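Local coordinates for HTH-type transcriptional regulator TreR (Bacillus subtilis, PDB 2OGG), which represses the trePA trehalose operon and can bind trehalose-6-phosphate, this chain being its effector-binding domain, at residues Leu109-Asn120 with Tyr132-Phe142. Sequence-based numbering, arbitrary orientation.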
ATOM      1  N   LEU A 109     -29.399  -4.490 -16.746  1.00 36.27           N
ATOM      2  CA  LEU A 109     -29.041  -5.600 -15.867  1.00 36.54           C
ATOM      3  C   LEU A 109     -29.353  -7.003 -16.368  1.00 38.17           C
ATOM      4  O   LEU A 109     -29.036  -7.984 -15.694  1.00 40.30           O
ATOM      5  CB  LEU A 109     -29.559  -5.374 -14.449  1.00 35.53           C
ATOM      6  CG  LEU A 109     -28.845  -4.216 -13.738  1.00 37.94           C
ATOM      7  CD1 LEU A 109     -29.534  -3.853 -12.450  1.00 42.68           C
ATOM      8  CD2 LEU A 109     -27.355  -4.514 -13.464  1.00 42.64           C
ATOM      9  N   ARG A 110     -29.801  -7.108 -17.615  1.00 39.97           N
ATOM     10  CA  ARG A 110     -30.079  -8.419 -18.217  1.00 39.96           C
ATOM     11  C   ARG A 110     -30.788  -9.349 -17.228  1.00 38.80           C
ATOM     12  O   ARG A 110     -31.777  -8.974 -16.594  1.00 36.69           O
ATOM     13  CB  ARG A 110     -28.772  -9.098 -18.638  1.00 40.37           C
ATOM     14  CG  ARG A 110     -27.943  -8.387 -19.698  1.00 43.34           C
ATOM     15  CD  ARG A 110     -26.687  -9.220 -19.980  1.00 47.50           C
ATOM     16  NE  ARG A 110     -25.819  -8.661 -21.014  1.00 45.15           N
ATOM     17  CZ  ARG A 110     -25.634  -9.207 -22.212  1.00 44.78           C
ATOM     18  NH1 ARG A 110     -26.293 -10.308 -22.557  1.00 43.66           N
ATOM     19  NH2 ARG A 110     -24.796  -8.646 -23.072  1.00 41.78           N
ATOM     20  N   GLY A 111     -30.270 -10.572 -17.121  1.00 38.12           N
ATOM     21  CA  GLY A 111     -30.704 -11.519 -16.101  1.00 38.39           C
ATOM     22  C   GLY A 111     -29.717 -11.542 -14.946  1.00 38.84           C
ATOM     23  O   GLY A 111     -29.148 -12.580 -14.629  1.00 39.01           O
ATOM     24  N   TYR A 112     -29.369 -10.360 -14.449  1.00 39.60           N
ATOM     25  CA  TYR A 112     -28.491 -10.247 -13.292  1.00 41.50           C
ATOM     26  C   TYR A 112     -29.243  -9.887 -12.005  1.00 39.85           C
ATOM     27  O   TYR A 112     -30.240  -9.179 -12.052  1.00 40.88           O
ATOM     28  CB  TYR A 112     -27.361  -9.266 -13.582  1.00 42.66           C
ATOM     29  CG  TYR A 112     -26.184  -9.914 -14.282  1.00 48.77           C
ATOM     30  CD1 TYR A 112     -25.371 -10.825 -13.605  1.00 57.79           C
ATOM     31  CD2 TYR A 112     -25.905  -9.651 -15.626  1.00 46.50           C
ATOM     32  CE1 TYR A 112     -24.277 -11.416 -14.224  1.00 60.06           C
ATOM     33  CE2 TYR A 112     -24.807 -10.229 -16.256  1.00 52.70           C
ATOM     34  CZ  TYR A 112     -23.997 -11.116 -15.548  1.00 59.52           C
ATOM     35  OH  TYR A 112     -22.908 -11.711 -16.150  1.00 50.79           O
ATOM     36  N   ASP A 113     -28.873 -10.524 -10.897  1.00 39.68           N
ATOM     37  CA  ASP A 113     -29.567 -10.328  -9.623  1.00 38.91           C
ATOM     38  C   ASP A 113     -28.711  -9.592  -8.589  1.00 38.94           C
ATOM     39  O   ASP A 113     -29.247  -9.135  -7.579  1.00 38.66           O
ATOM     40  CB  ASP A 113     -30.001 -11.670  -9.036  1.00 39.32           C
ATOM     41  CG  ASP A 113     -31.190 -12.279  -9.770  1.00 47.12           C
ATOM     42  OD1 ASP A 113     -32.155 -11.536 -10.062  1.00 43.71           O
ATOM     43  OD2 ASP A 113     -31.200 -13.520  -9.957  1.00 39.27           O
ATOM     44  N   HIS A 114     -27.386  -9.651  -8.748  1.00 36.77           N
ATOM     45  CA  HIS A 114     -26.448  -9.007  -7.804  1.00 39.06           C
ATOM     46  C   HIS A 114     -25.474  -8.043  -8.456  1.00 37.98           C
ATOM     47  O   HIS A 114     -25.327  -8.030  -9.686  1.00 37.00           O
ATOM     48  CB  HIS A 114     -25.667 -10.030  -6.972  1.00 34.59           C
ATOM     49  CG  HIS A 114     -26.535 -10.893  -6.111  1.00 42.56           C
ATOM     50  ND1 HIS A 114     -27.222 -11.985  -6.604  1.00 44.68           N
ATOM     51  CD2 HIS A 114     -26.819 -10.832  -4.789  1.00 40.91           C
ATOM     52  CE1 HIS A 114     -27.927 -12.533  -5.628  1.00 44.65           C
ATOM     53  NE2 HIS A 114     -27.686 -11.862  -4.514  1.00 45.69           N
HETATM   54  N   MSE A 115     -24.763  -7.300  -7.603  1.00 39.09           N
HETATM   55  CA  MSE A 115     -23.812  -6.283  -8.015  1.00 38.17           C
HETATM   56  C   MSE A 115     -22.560  -6.438  -7.175  1.00 42.08           C
HETATM   57  O   MSE A 115     -22.617  -6.915  -6.041  1.00 45.68           O
HETATM   58  CB  MSE A 115     -24.370  -4.903  -7.699  1.00 37.99           C
HETATM   59  CG  MSE A 115     -25.742  -4.622  -8.252  1.00 43.67           C
HETATM   60 SE   MSE A 115     -25.775  -3.750  -9.995  0.50 39.93          SE
HETATM   61  CE  MSE A 115     -25.510  -5.311 -11.096  1.00 51.65           C
ATOM     62  N   VAL A 116     -21.425  -6.009  -7.714  1.00 42.89           N
ATOM     63  CA  VAL A 116     -20.246  -5.820  -6.902  1.00 41.03           C
ATOM     64  C   VAL A 116     -20.220  -4.327  -6.512  1.00 42.26           C
ATOM     65  O   VAL A 116     -20.511  -3.475  -7.357  1.00 40.46           O
ATOM     66  CB  VAL A 116     -18.964  -6.255  -7.649  1.00 41.34           C
ATOM     67  CG1 VAL A 116     -17.690  -5.938  -6.803  1.00 38.29           C
ATOM     68  CG2 VAL A 116     -19.017  -7.716  -7.931  1.00 33.55           C
ATOM     69  N   VAL A 117     -20.216  -4.061  -5.205  1.00 40.85           N
ATOM     70  CA  VAL A 117     -20.273  -2.689  -4.709  1.00 42.76           C
ATOM     71  C   VAL A 117     -18.986  -2.257  -4.029  1.00 44.26           C
ATOM     72  O   VAL A 117     -18.600  -2.803  -2.990  1.00 43.14           O
ATOM     73  CB  VAL A 117     -21.424  -2.446  -3.722  1.00 43.90           C
ATOM     74  CG1 VAL A 117     -21.410  -0.985  -3.269  1.00 41.65           C
ATOM     75  CG2 VAL A 117     -22.763  -2.793  -4.350  1.00 40.32           C
ATOM     76  N   VAL A 118     -18.286  -1.325  -4.660  1.00 45.09           N
ATOM     77  CA  VAL A 118     -17.073  -0.749  -4.087  1.00 43.85           C
ATOM     78  C   VAL A 118     -17.373   0.571  -3.385  1.00 45.33           C
ATOM     79  O   VAL A 118     -17.920   1.513  -3.981  1.00 40.56           O
ATOM     80  CB  VAL A 118     -16.004  -0.507  -5.164  1.00 44.02           C
ATOM     81  CG1 VAL A 118     -14.736   0.013  -4.505  1.00 41.28           C
ATOM     82  CG2 VAL A 118     -15.735  -1.810  -5.944  1.00 40.17           C
ATOM     83  N   ARG A 119     -17.101   0.593  -2.087  1.00 47.90           N
ATOM     84  CA  ARG A 119     -17.268   1.802  -1.293  1.00 47.63           C
ATOM     85  C   ARG A 119     -15.932   2.335  -0.851  1.00 46.82           C
ATOM     86  O   ARG A 119     -15.157   1.629  -0.219  1.00 45.42           O
ATOM     87  CB  ARG A 119     -18.117   1.530  -0.072  1.00 46.14           C
ATOM     88  CG  ARG A 119     -19.584   1.440  -0.394  1.00 45.87           C
ATOM     89  CD  ARG A 119     -20.361   1.172   0.873  1.00 39.23           C
ATOM     90  NE  ARG A 119     -21.789   1.062   0.624  1.00 47.04           N
ATOM     91  CZ  ARG A 119     -22.432  -0.084   0.433  1.00 40.86           C
ATOM     92  NH1 ARG A 119     -21.769  -1.229   0.274  1.00 44.05           N
ATOM     93  NH2 ARG A 119     -23.719  -0.050   0.204  1.00 36.05           N
ATOM     94  N   ASN A 120     -15.801   3.645  -0.931  1.00 47.30           N
ATOM     95  CA  ASN A 120     -14.525   4.279  -0.715  1.00 47.48           C
ATOM     96  C   ASN A 120     -14.719   5.562   0.095  1.00 46.63           C
ATOM     97  O   ASN A 120     -15.612   6.352  -0.189  1.00 53.12           O
ATOM     98  CB  ASN A 120     -13.940   4.579  -2.083  1.00 48.35           C
ATOM     99  CG  ASN A 120     -12.531   5.011  -2.021  1.00 49.37           C
ATOM    100  OD1 ASN A 120     -11.779   4.581  -1.160  1.00 65.77           O
ATOM    101  ND2 ASN A 120     -12.111   5.727  -3.038  1.00 72.74           N
ATOM    102  N   TYR A 132     -17.395  10.415   0.035  1.00 42.09           N
ATOM    103  CA  TYR A 132     -17.849   9.042   0.026  1.00 41.73           C
ATOM    104  C   TYR A 132     -18.306   8.635  -1.368  1.00 44.64           C
ATOM    105  O   TYR A 132     -19.097   9.330  -1.988  1.00 47.15           O
ATOM    106  CB  TYR A 132     -18.942   8.823   1.055  1.00 37.06           C
ATOM    107  CG  TYR A 132     -19.793   7.588   0.796  1.00 43.68           C
ATOM    108  CD1 TYR A 132     -19.395   6.325   1.222  1.00 42.84           C
ATOM    109  CD2 TYR A 132     -21.028   7.697   0.200  1.00 36.16           C
ATOM    110  CE1 TYR A 132     -20.144   5.190   0.909  1.00 30.26           C
ATOM    111  CE2 TYR A 132     -21.819   6.569  -0.069  1.00 40.16           C
ATOM    112  CZ  TYR A 132     -21.369   5.321   0.265  1.00 48.63           C
ATOM    113  OH  TYR A 132     -22.195   4.214   0.035  1.00 41.76           O
ATOM    114  N   THR A 133     -17.780   7.513  -1.864  1.00 44.94           N
ATOM    115  CA  THR A 133     -18.105   7.017  -3.190  1.00 42.70           C
ATOM    116  C   THR A 133     -18.640   5.599  -3.108  1.00 41.54           C
ATOM    117  O   THR A 133     -18.254   4.829  -2.235  1.00 45.45           O
ATOM    118  CB  THR A 133     -16.871   7.063  -4.078  1.00 41.20           C
ATOM    119  OG1 THR A 133     -16.331   8.386  -4.032  1.00 54.62           O
ATOM    120  CG2 THR A 133     -17.212   6.738  -5.532  1.00 52.08           C
ATOM    121  N   GLU A 134     -19.663   5.333  -3.893  1.00 36.88           N
ATOM    122  CA  GLU A 134     -20.304   4.023  -3.945  1.00 39.72           C
ATOM    123  C   GLU A 134     -20.432   3.635  -5.411  1.00 40.07           C
ATOM    124  O   GLU A 134     -21.051   4.363  -6.192  1.00 40.67           O
ATOM    125  CB  GLU A 134     -21.698   4.058  -3.321  1.00 35.45           C
ATOM    126  CG  GLU A 134     -22.388   2.716  -3.447  1.00 43.47           C
ATOM    127  CD  GLU A 134     -23.827   2.714  -2.974  1.00 48.12           C
ATOM    128  OE1 GLU A 134     -24.128   3.348  -1.938  1.00 46.05           O
ATOM    129  OE2 GLU A 134     -24.623   1.935  -3.548  1.00 54.75           O
ATOM    130  N   SER A 135     -19.639   2.651  -5.820  1.00 40.83           N
ATOM    131  CA  SER A 135     -19.518   2.299  -7.229  1.00 42.01           C
ATOM    132  C   SER A 135     -20.079   0.913  -7.435  1.00 40.19           C
ATOM    133  O   SER A 135     -19.622  -0.038  -6.809  1.00 42.97           O
ATOM    134  CB  SER A 135     -18.049   2.314  -7.622  1.00 40.25           C
ATOM    135  OG  SER A 135     -17.900   2.365  -9.021  1.00 50.44           O
ATOM    136  N   ARG A 136     -21.190   0.828  -8.147  1.00 40.44           N
ATOM    137  CA  ARG A 136     -21.926  -0.433  -8.266  1.00 37.65           C
ATOM    138  C   ARG A 136     -21.733  -1.060  -9.647  1.00 39.42           C
ATOM    139  O   ARG A 136     -22.126  -0.462 -10.667  1.00 38.32           O
ATOM    140  CB  ARG A 136     -23.409  -0.181  -7.993  1.00 34.57           C
ATOM    141  CG  ARG A 136     -23.628   0.647  -6.738  1.00 41.99           C
ATOM    142  CD  ARG A 136     -25.105   0.875  -6.424  1.00 38.97           C
ATOM    143  NE  ARG A 136     -25.822  -0.366  -6.151  1.00 40.45           N
ATOM    144  CZ  ARG A 136     -25.967  -0.907  -4.942  1.00 41.95           C
ATOM    145  NH1 ARG A 136     -25.397  -0.331  -3.890  1.00 36.39           N
ATOM    146  NH2 ARG A 136     -26.676  -2.029  -4.787  1.00 34.98           N
ATOM    147  N   HIS A 137     -21.113  -2.245  -9.683  1.00 37.73           N
ATOM    148  CA  HIS A 137     -20.859  -2.941 -10.938  1.00 37.83           C
ATOM    149  C   HIS A 137     -21.734  -4.149 -11.131  1.00 41.94           C
ATOM    150  O   HIS A 137     -21.838  -4.987 -10.245  1.00 48.57           O
ATOM    151  CB  HIS A 137     -19.429  -3.444 -10.969  1.00 40.09           C
ATOM    152  CG  HIS A 137     -18.406  -2.370 -10.800  1.00 40.90           C
ATOM    153  ND1 HIS A 137     -18.161  -1.764  -9.587  1.00 40.28           N
ATOM    154  CD2 HIS A 137     -17.529  -1.827 -11.679  1.00 43.83           C
ATOM    155  CE1 HIS A 137     -17.192  -0.874  -9.730  1.00 43.12           C
ATOM    156  NE2 HIS A 137     -16.774  -0.913 -10.983  1.00 44.56           N
ATOM    157  N   ARG A 138     -22.195  -4.339 -12.360  1.00 41.39           N
ATOM    158  CA  ARG A 138     -22.684  -5.621 -12.803  1.00 35.89           C
ATOM    159  C   ARG A 138     -21.558  -6.667 -12.715  1.00 40.19           C
ATOM    160  O   ARG A 138     -20.399  -6.383 -13.032  1.00 42.24           O
ATOM    161  CB  ARG A 138     -23.140  -5.485 -14.240  1.00 38.31           C
ATOM    162  CG  ARG A 138     -24.243  -6.460 -14.632  1.00 28.44           C
ATOM    163  CD  ARG A 138     -24.766  -6.070 -15.992  1.00 31.74           C
ATOM    164  NE  ARG A 138     -23.866  -6.475 -17.073  1.00 27.94           N
ATOM    165  CZ  ARG A 138     -24.177  -6.406 -18.367  1.00 33.88           C
ATOM    166  NH1 ARG A 138     -25.363  -5.931 -18.752  1.00 36.49           N
ATOM    167  NH2 ARG A 138     -23.282  -6.760 -19.278  1.00 30.26           N
ATOM    168  N   LEU A 139     -21.901  -7.889 -12.331  1.00 41.57           N
ATOM    169  CA  LEU A 139     -20.886  -8.866 -11.950  1.00 42.73           C
ATOM    170  C   LEU A 139     -19.804  -9.091 -12.992  1.00 43.72           C
ATOM    171  O   LEU A 139     -18.636  -9.230 -12.653  1.00 42.89           O
ATOM    172  CB  LEU A 139     -21.525 -10.197 -11.564  1.00 43.80           C
ATOM    173  CG  LEU A 139     -22.124 -10.171 -10.165  1.00 43.32           C
ATOM    174  CD1 LEU A 139     -23.287  -9.229 -10.168  1.00 57.10           C
ATOM    175  CD2 LEU A 139     -22.568 -11.563  -9.750  1.00 36.14           C
ATOM    176  N   ASP A 140     -20.201  -9.260 -14.246  1.00 46.28           N
ATOM    177  CA  ASP A 140     -19.230  -9.508 -15.311  1.00 46.14           C
ATOM    178  C   ASP A 140     -18.311  -8.317 -15.613  1.00 44.81           C
ATOM    179  O   ASP A 140     -17.446  -8.417 -16.460  1.00 46.72           O
ATOM    180  CB  ASP A 140     -19.938  -9.959 -16.594  1.00 45.19           C
ATOM    181  CG  ASP A 140     -20.813  -8.864 -17.199  1.00 52.22           C
ATOM    182  OD1 ASP A 140     -21.528  -8.169 -16.440  1.00 54.32           O
ATOM    183  OD2 ASP A 140     -20.760  -8.679 -18.436  1.00 55.31           O
ATOM    184  N   LYS A 141     -18.588  -7.155 -15.031  1.00 46.84           N
ATOM    185  CA  LYS A 141     -17.862  -5.929 -15.388  1.00 47.06           C
ATOM    186  C   LYS A 141     -17.059  -5.404 -14.206  1.00 47.33           C
ATOM    187  O   LYS A 141     -17.006  -4.200 -13.954  1.00 48.20           O
ATOM    188  CB  LYS A 141     -18.834  -4.846 -15.874  1.00 45.31           C
ATOM    189  CG  LYS A 141     -19.497  -5.159 -17.210  1.00 48.77           C
ATOM    190  CD  LYS A 141     -18.460  -5.322 -18.304  1.00 57.03           C
ATOM    191  CE  LYS A 141     -19.089  -5.861 -19.570  1.00 61.39           C
ATOM    192  NZ  LYS A 141     -18.205  -5.617 -20.728  1.00 65.97           N
ATOM    193  N   PHE A 142     -16.627  -6.322 -13.363  1.00 46.09           N
ATOM    194  CA  PHE A 142     -15.888  -5.934 -12.197  1.00 47.61           C
ATOM    195  C   PHE A 142     -14.542  -6.618 -12.227  1.00 47.26           C
ATOM    196  O   PHE A 142     -14.472  -7.800 -12.553  1.00 46.23           O
ATOM    197  CB  PHE A 142     -16.638  -6.336 -10.933  1.00 48.26           C
ATOM    198  CG  PHE A 142     -15.897  -6.001  -9.692  1.00 43.35           C
ATOM    199  CD1 PHE A 142     -15.724  -4.683  -9.341  1.00 40.74           C
ATOM    200  CD2 PHE A 142     -15.124  -6.964  -9.062  1.00 46.36           C
ATOM    201  CE1 PHE A 142     -14.903  -4.337  -8.261  1.00 44.87           C
ATOM    202  CE2 PHE A 142     -14.264  -6.625  -8.026  1.00 44.65           C
ATOM    203  CZ  PHE A 142     -14.164  -5.316  -7.615  1.00 39.06           C
TER
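Val-116, Val-118 and Asn-120 pair with His-137, Ser-135 and Thr-133 as the hydrogen-bonded sites of an antiparallel beta hairpin in the UTRA domain; His-137 N to Val-116 O, 2.7 Å, is nearly straight at 172°. On the face carrying the valines of these pairs, Phe-142 folds back across the hairpin. Val-116 CG1, held anti to its backbone N (chi1 175°), sits over the ring centre in a CH-pi contact, 3.3 Å from the Phe-142 centroid, while Val-118 CG2 reaches Phe-142 CE1 at 3.5 Å. Ile-94 of the second subunit also packs on Phe-142. The opposite face carries Val-117, Arg-119, Glu-134 and Arg-136; Val-117 CG2 lies over one face of the Arg-136 guanidinium. Arg-119 NE donates to Tyr-132 OH at 3.2 Å, and that hydroxyl donates to Glu-134 OE1 on its anti side, 22° out of the carboxylate plane, at 2.9 Å. Glu-97 on strand 87-98 bridges both Arg-119 and Arg-136, probably offsetting their like charges. Next to loop 109-113, Arg-138 CG lies 3.7 Å from Tyr-112 CD2, over one ring face. Glu-49 and the Asp-108 carbonyl take Arg-138 N-H groups; Asp-140 holds the guanidinium side-on, Arg-138 NE lying 3.0 Å from Asp-140 OD1.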